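Side-chain contacts in minor fimbrium subunit Mfa5 (Porphyromonas gingivalis ATCC 33277, PDB 6TO1), which serves as an accessory subunit of the minor fimbriae, surface pili that mediate biofilm formation and adhesion to host cells and other oral bacteria: residues Leu475-Ile478 / Gln479-Ile483; Tyr290-His293 / Ser294-Val297; Thr387-Pro390 / Ala391-Ala394. One frame throughout, in Å; residues are numbered along the deposited sequence.

Contact 1: residues Leu475-Ile478 / Gln479-Ile483; sequences LDYI and QNNDI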
loop_
_atom_site.group_PDB
_atom_site.type_symbol
_atom_site.label_atom_id
_atom_site.label_comp_id
_atom_site.label_asym_id
_atom_site.label_seq_id
_atom_site.Cartn_x
_atom_site.Cartn_y
_atom_site.Cartn_z
ATOM N N LEU A 475 1.594 -39.260 15.368
ATOM C CA LEU A 475 2.396 -40.396 14.917
ATOM C C LEU A 475 1.526 -41.585 14.520
ATOM O O LEU A 475 1.831 -42.289 13.550
ATOM C CB LEU A 475 3.378 -40.808 16.020
ATOM C CG LEU A 475 4.712 -40.062 15.999
ATOM C CD1 LEU A 475 4.508 -38.579 16.314
ATOM C CD2 LEU A 475 5.744 -40.658 16.963
ATOM N N ASP A 476 0.474 -41.866 15.290
ATOM C CA ASP A 476 -0.340 -43.043 14.987
ATOM C C ASP A 476 -1.107 -42.855 13.680
ATOM O O ASP A 476 -1.262 -43.799 12.900
ATOM C CB ASP A 476 -1.319 -43.323 16.120
ATOM C CG ASP A 476 -0.645 -43.867 17.379
ATOM O OD1 ASP A 476 0.389 -44.552 17.278
ATOM O OD2 ASP A 476 -1.173 -43.601 18.474
ATOM N N TYR A 477 -1.602 -41.643 13.423
ATOM C CA TYR A 477 -2.243 -41.381 12.136
ATOM C C TYR A 477 -1.265 -41.586 10.984
ATOM O O TYR A 477 -1.599 -42.214 9.967
ATOM C CB TYR A 477 -2.820 -39.963 12.100
ATOM C CG TYR A 477 -3.615 -39.723 10.846
ATOM C CD1 TYR A 477 -4.993 -39.924 10.823
ATOM C CD2 TYR A 477 -2.986 -39.335 9.677
ATOM C CE1 TYR A 477 -5.716 -39.721 9.661
ATOM C CE2 TYR A 477 -3.690 -39.143 8.521
ATOM C CZ TYR A 477 -5.051 -39.322 8.519
ATOM O OH TYR A 477 -5.729 -39.120 7.348
ATOM N N ILE A 478 -0.058 -41.023 11.103
ATOM C CA ILE A 478 0.948 -41.166 10.058
ATOM C C ILE A 478 1.305 -42.636 9.871
ATOM O O ILE A 478 1.445 -43.120 8.746
ATOM C CB ILE A 478 2.185 -40.306 10.392
ATOM C CG1 ILE A 478 1.788 -38.811 10.346
ATOM C CG2 ILE A 478 3.315 -40.587 9.471
ATOM C CD1 ILE A 478 2.778 -37.904 10.936
ATOM N N GLN A 479 1.419 -43.379 10.970
ATOM C CA GLN A 479 1.701 -44.806 10.860
ATOM C C GLN A 479 0.608 -45.529 10.091
ATOM O O GLN A 479 0.897 -46.396 9.258
ATOM C CB GLN A 479 1.843 -45.422 12.263
ATOM C CG GLN A 479 2.269 -46.890 12.236
ATOM C CD GLN A 479 3.723 -47.069 11.859
ATOM O OE1 GLN A 479 4.505 -46.130 11.913
ATOM N NE2 GLN A 479 4.094 -48.287 11.479
ATOM N N ASN A 480 -0.651 -45.193 10.351
ATOM C CA ASN A 480 -1.780 -45.931 9.817
ATOM C C ASN A 480 -2.250 -45.447 8.456
ATOM O O ASN A 480 -3.200 -46.024 7.912
ATOM C CB ASN A 480 -2.933 -45.859 10.812
ATOM C CG ASN A 480 -2.616 -46.565 12.110
ATOM O OD1 ASN A 480 -1.791 -47.453 12.144
ATOM N ND2 ASN A 480 -3.229 -46.123 13.187
ATOM N N ASN A 481 -1.611 -44.430 7.882
ATOM C CA ASN A 481 -2.055 -43.881 6.611
ATOM C C ASN A 481 -0.853 -43.626 5.722
ATOM O O ASN A 481 0.154 -43.076 6.179
ATOM C CB ASN A 481 -2.831 -42.580 6.823
ATOM C CG ASN A 481 -4.199 -42.818 7.413
ATOM O OD1 ASN A 481 -5.152 -43.070 6.691
ATOM N ND2 ASN A 481 -4.298 -42.780 8.745
ATOM N N ASP A 482 -0.978 -43.989 4.445
ATOM C CA ASP A 482 0.101 -43.792 3.486
ATOM C C ASP A 482 -0.019 -42.395 2.879
ATOM O O ASP A 482 -0.376 -42.207 1.718
ATOM C CB ASP A 482 0.066 -44.887 2.430
ATOM C CG ASP A 482 0.466 -46.237 3.001
ATOM O OD1 ASP A 482 1.361 -46.266 3.866
ATOM O OD2 ASP A 482 -0.127 -47.257 2.612
ATOM N N ILE A 483 0.303 -41.405 3.708
ATOM C CA ILE A 483 0.211 -39.997 3.291
ATOM C C ILE A 483 1.202 -39.716 2.170
ATOM O O ILE A 483 2.388 -40.081 2.272
ATOM C CB ILE A 483 0.472 -39.066 4.485
ATOM C CG1 ILE A 483 -0.664 -39.189 5.492
ATOM C CG2 ILE A 483 0.664 -37.618 3.985
ATOM C CD1 ILE A 483 -0.309 -38.578 6.837
#
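With CG anti to the backbone N (chi1 -174°), the ring of Tyr477 lies alongside the Asn481 side chain, whose CG stays beside its own backbone N and whose amide lies over that ring. The two planes are 18° apart, a stacked ring and amide, with Asn481 ND2 lying 3.4 Å above the centre of the Tyr477 ring. The same nitrogen donates to the main chain: Asn481 ND2 bonds Tyr477 O at 3.0 Å, nearly straight at 165°, with the oxygen lying in the amide plane of Asn481. Asparagine suits this place, since its short side chain can reach back to a carbonyl at the last turn of a helix, and its flat amide can lie on a ring. At the ring's edge, close to its plane, comes Ile483; its CD1 is 3.8 Å from Tyr477 CE2 and 4.1 Å from Ile478 CG1, so one methyl joins both side chains.

Behind these groups helix 475-480 keeps its main-chain bonds, with Gln479 N to Leu475 O at 2.8 Å and Asn480 N to Asp476 O at 3.0 Å. Phe498 of strand 498-499 touches both isoleucines. The helix comes just after strand 463-473 and meets another sheet through Asp476, salt-bridged to Lys534 of strand 530-539, and Gln479, whose OE1 accepts from Ala634 N of strand 634-643; two sheet regions meet here. Lys632 NZ donates to Gln479 O and forms a salt bridge with Asp482 OD1.

Chemically, a single amide nitrogen does double work: its hydrogen bond holds the Asn481 amide at a set rotation, and the stack covers one face of the tyrosine, while the carbonyls at this C-terminal helix end probably favour the positive charge of Lys632.

Contact 2: residues Tyr290-His293 / Ser294-Val297; sequences YPTH and SSKV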
loop_
_atom_site.group_PDB
_atom_site.type_symbol
_atom_site.label_atom_id
_atom_site.label_comp_id
_atom_site.label_asym_id
_atom_site.label_seq_id
_atom_site.Cartn_x
_atom_site.Cartn_y
_atom_site.Cartn_z
ATOM N N TYR A 290 -12.748 57.295 -19.903
ATOM C CA TYR A 290 -12.464 56.683 -18.608
ATOM C C TYR A 290 -13.726 56.150 -17.932
ATOM O O TYR A 290 -14.842 56.607 -18.204
ATOM C CB TYR A 290 -11.761 57.706 -17.709
ATOM C CG TYR A 290 -10.332 57.944 -18.127
ATOM C CD1 TYR A 290 -9.303 57.154 -17.638
ATOM C CD2 TYR A 290 -10.009 58.941 -19.043
ATOM C CE1 TYR A 290 -7.992 57.344 -18.046
ATOM C CE2 TYR A 290 -8.703 59.147 -19.435
ATOM C CZ TYR A 290 -7.705 58.353 -18.941
ATOM O OH TYR A 290 -6.408 58.535 -19.336
ATOM N N PRO A 291 -13.579 55.145 -17.073
ATOM C CA PRO A 291 -14.751 54.426 -16.560
ATOM C C PRO A 291 -15.488 55.160 -15.447
ATOM O O PRO A 291 -14.942 56.001 -14.731
ATOM C CB PRO A 291 -14.170 53.111 -16.030
ATOM C CG PRO A 291 -12.737 53.399 -15.793
ATOM C CD PRO A 291 -12.325 54.430 -16.783
ATOM N N THR A 292 -16.760 54.813 -15.343
ATOM C CA THR A 292 -17.657 55.245 -14.286
ATOM C C THR A 292 -18.289 54.011 -13.660
ATOM O O THR A 292 -18.032 52.871 -14.070
ATOM C CB THR A 292 -18.751 56.169 -14.837
ATOM O OG1 THR A 292 -19.645 55.394 -15.650
ATOM C CG2 THR A 292 -18.152 57.301 -15.631
ATOM N N HIS A 293 -19.159 54.230 -12.654
ATOM C CA HIS A 293 -19.796 53.085 -12.019
ATOM C C HIS A 293 -20.646 52.268 -12.982
ATOM O O HIS A 293 -20.958 51.106 -12.684
ATOM C CB HIS A 293 -20.654 53.548 -10.831
ATOM C CG HIS A 293 -19.855 53.904 -9.619
ATOM N ND1 HIS A 293 -19.096 52.979 -8.934
ATOM C CD2 HIS A 293 -19.684 55.083 -8.977
ATOM C CE1 HIS A 293 -18.480 53.577 -7.931
ATOM N NE2 HIS A 293 -18.832 54.850 -7.925
ATOM N N SER A 294 -21.044 52.836 -14.115
ATOM C CA SER A 294 -21.872 52.130 -15.087
ATOM C C SER A 294 -21.061 51.420 -16.168
ATOM O O SER A 294 -21.642 50.732 -17.007
ATOM C CB SER A 294 -22.844 53.111 -15.753
ATOM O OG SER A 294 -23.715 53.649 -14.768
ATOM N N SER A 295 -19.745 51.561 -16.155
ATOM C CA SER A 295 -18.914 50.919 -17.170
ATOM C C SER A 295 -18.906 49.400 -17.037
ATOM O O SER A 295 -19.260 48.825 -16.011
ATOM C CB SER A 295 -17.489 51.450 -17.078
ATOM O OG SER A 295 -17.445 52.825 -17.406
ATOM N N LYS A 296 -18.446 48.743 -18.100
ATOM C CA LYS A 296 -18.462 47.297 -18.216
ATOM C C LYS A 296 -17.026 46.822 -18.407
ATOM O O LYS A 296 -16.245 47.448 -19.133
ATOM C CB LYS A 296 -19.346 46.846 -19.374
ATOM C CG LYS A 296 -20.776 47.439 -19.351
ATOM C CD LYS A 296 -21.625 46.874 -18.234
ATOM C CE LYS A 296 -23.103 47.295 -18.431
ATOM N NZ LYS A 296 -23.986 46.806 -17.344
ATOM N N VAL A 297 -16.687 45.735 -17.738
ATOM C CA VAL A 297 -15.346 45.169 -17.810
ATOM C C VAL A 297 -15.424 43.729 -18.268
ATOM O O VAL A 297 -16.464 43.070 -18.182
ATOM C CB VAL A 297 -14.600 45.282 -16.458
ATOM C CG1 VAL A 297 -14.507 46.760 -16.046
ATOM C CG2 VAL A 297 -15.273 44.451 -15.365
HETATM O O HOH W 1 -20.953 48.749 -13.908
#
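Pro291 meets Ser295 just ahead of a type I beta turn, Thr292 to Ser295, that leads into strand 296-298 of a small mixed sheet. Proline CB lies 3.6 Å from Ser295 OG, and the proline's CA comes closer still to this oxygen. Its ring also rests on Ala270 of helix 262-272 and on Tyr337 of the neighbouring strand, an apolar setting that suits a rigid, compact side chain.

Thr292 opens the turn and takes part through three polar atoms. Its backbone N donates to Ser295 OG at 2.9 Å, an almost straight bond of 167°. Its carbonyl receives Ser295 N at 3.0 Å, the bond that closes the turn, although the donor stands 59° out of the carbonyl plane. The hydroxyl, set between the backbone N and the carbonyl carbon (chi1 70°), faces into the turn, where Thr292 OG1 accepts from Ser294 N at 3.3 Å, as in an ST turn. The hydroxyl of threonine thus serves the Ser294 amide, which the closing bond does not use.

The CB of His293, the first corner residue, points away from 294-297; its ring ND1 is hydrogen-bonded to Glu255 OE2, and the side chain touches Gln268 and Ile271 of helix 262-272. Serine fits at 295 because its small side chain can be buried and still pair with main-chain groups: OG takes the Thr292 amide and is also hydrogen-bonded to Pro334 O. On the turn's backbone, one water donates to His293 O and to Ser295 O, each at 2.7 Å.

Contact 3: residues Thr387-Pro390 / Ala391-Ala394; sequences TATP and ANLA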
loop_
_atom_site.group_PDB
_atom_site.type_symbol
_atom_site.label_atom_id
_atom_site.label_comp_id
_atom_site.label_asym_id
_atom_site.label_seq_id
_atom_site.Cartn_x
_atom_site.Cartn_y
_atom_site.Cartn_z
ATOM N N THR A 387 -0.567 34.763 0.807
ATOM C CA THR A 387 0.379 35.843 0.590
ATOM C C THR A 387 1.785 35.340 0.887
ATOM O O THR A 387 1.985 34.467 1.729
ATOM C CB THR A 387 0.070 37.049 1.478
ATOM O OG1 THR A 387 0.054 36.615 2.841
ATOM C CG2 THR A 387 -1.287 37.645 1.123
ATOM N N ALA A 388 2.763 35.918 0.198
ATOM C CA ALA A 388 4.140 35.451 0.281
ATOM C C ALA A 388 4.853 36.028 1.508
ATOM O O ALA A 388 5.899 36.671 1.412
ATOM C CB ALA A 388 4.875 35.817 -0.998
ATOM N N THR A 389 4.270 35.772 2.676
ATOM C CA THR A 389 4.965 36.112 3.910
ATOM C C THR A 389 6.038 35.069 4.195
ATOM O O THR A 389 5.900 33.907 3.800
ATOM C CB THR A 389 4.014 36.163 5.100
ATOM O OG1 THR A 389 3.570 34.834 5.407
ATOM C CG2 THR A 389 2.827 37.049 4.813
ATOM N N PRO A 390 7.108 35.446 4.897
ATOM C CA PRO A 390 8.131 34.438 5.233
ATOM C C PRO A 390 7.541 33.170 5.804
ATOM O O PRO A 390 7.918 32.074 5.375
ATOM C CB PRO A 390 9.028 35.173 6.236
ATOM C CG PRO A 390 8.950 36.622 5.767
ATOM C CD PRO A 390 7.505 36.813 5.307
ATOM N N ALA A 391 6.566 33.287 6.716
ATOM C CA ALA A 391 6.013 32.106 7.359
ATOM C C ALA A 391 5.183 31.266 6.390
ATOM O O ALA A 391 5.210 30.031 6.453
ATOM C CB ALA A 391 5.174 32.509 8.569
ATOM N N ASN A 392 4.418 31.906 5.502
ATOM C CA ASN A 392 3.636 31.122 4.553
ATOM C C ASN A 392 4.555 30.422 3.559
ATOM O O ASN A 392 4.343 29.249 3.228
ATOM C CB ASN A 392 2.628 32.016 3.832
ATOM C CG ASN A 392 1.501 32.469 4.732
ATOM O OD1 ASN A 392 1.205 31.845 5.748
ATOM N ND2 ASN A 392 0.862 33.557 4.358
ATOM N N LEU A 393 5.579 31.129 3.079
ATOM C CA LEU A 393 6.508 30.551 2.111
ATOM C C LEU A 393 7.241 29.355 2.701
ATOM O O LEU A 393 7.430 28.335 2.026
ATOM C CB LEU A 393 7.508 31.609 1.652
ATOM C CG LEU A 393 6.961 32.808 0.887
ATOM C CD1 LEU A 393 7.986 33.899 0.680
ATOM C CD2 LEU A 393 6.399 32.339 -0.476
ATOM N N ALA A 394 7.652 29.452 3.965
ATOM C CA ALA A 394 8.428 28.371 4.559
ATOM C C ALA A 394 7.601 27.101 4.698
ATOM O O ALA A 394 8.141 25.993 4.584
ATOM C CB ALA A 394 8.972 28.811 5.920
HETATM O O HOH W 2 1.564 34.529 7.679
#
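Asn392 grips the residues ahead of its helix with both its backbone and its side chain. Its main-chain N donates to Thr389 OG1 at 3.0 Å with an angle of 159°, the capping bond of a helix N-terminus, and its amide reaches past the cap to the strand end, where Asn392 ND2 meets Thr387 O at 3.0 Å. This second bond is also fairly straight, 162°, and the acceptor lies in the amide plane of Asn392, so the rotation of the amide is well fixed. Thr389 can cap because its OG1 sits between the backbone N and the carbonyl carbon (chi1 70°), which puts it within bonding distance of Asn392 N. A water hydrogen-bonded to Thr389 OG1 at 3.0 Å makes a weak bond to Asn392 OD1 as donor.

The first helical main-chain bonds follow at once: Leu393 N to Thr389 O at 2.9 Å, nearly linear, and Ala394 N to Pro390 O at 3.0 Å. Proline is well placed as the first helical residue, since it has no N-H to offer and none is needed there, and its ring holds phi near a value that a helix accepts.

Farther out the contact becomes apolar. Leu393 points back toward the loop and packs CD2 against Ala388 CB at 3.8 Å; its branches also touch Ser148, Ser152 and Phe156 of helix 143-160, and Tyr363. Ala388 is small enough to pack against both Leu393 and Tyr363, and its backbone pairs with Gly362 of strand 357-362.

Together these features form a threonine N-cap on helix 390-395, directly after the edge strand 385-387 of the central, mostly parallel sheet of the von Willebrand factor A domain, an alpha/beta fold of the Rossmann type.

All three contacts are local, and no two share a helix or strand: contact 1 finishes helix 475-480, contact 2 leads into strand 296-298, and contact 3 joins strand 385-387 to helix 390-395. Contacts 2 and 3 share one end of the elongated molecule, their centres about 36 Å apart; contact 1 lies about 76 Å from contact 3, centre to centre, across the chain's middle. None is wholly core: contacts 1 and 2 are partly buried and contact 3 is at the surface. Hydroxyl acceptors serve main-chain amides in contacts 2 and 3, while contact 1 relies on a side-chain amide that donates to a carbonyl while stacked on a ring, with an isoleucine methyl at the ring's edge.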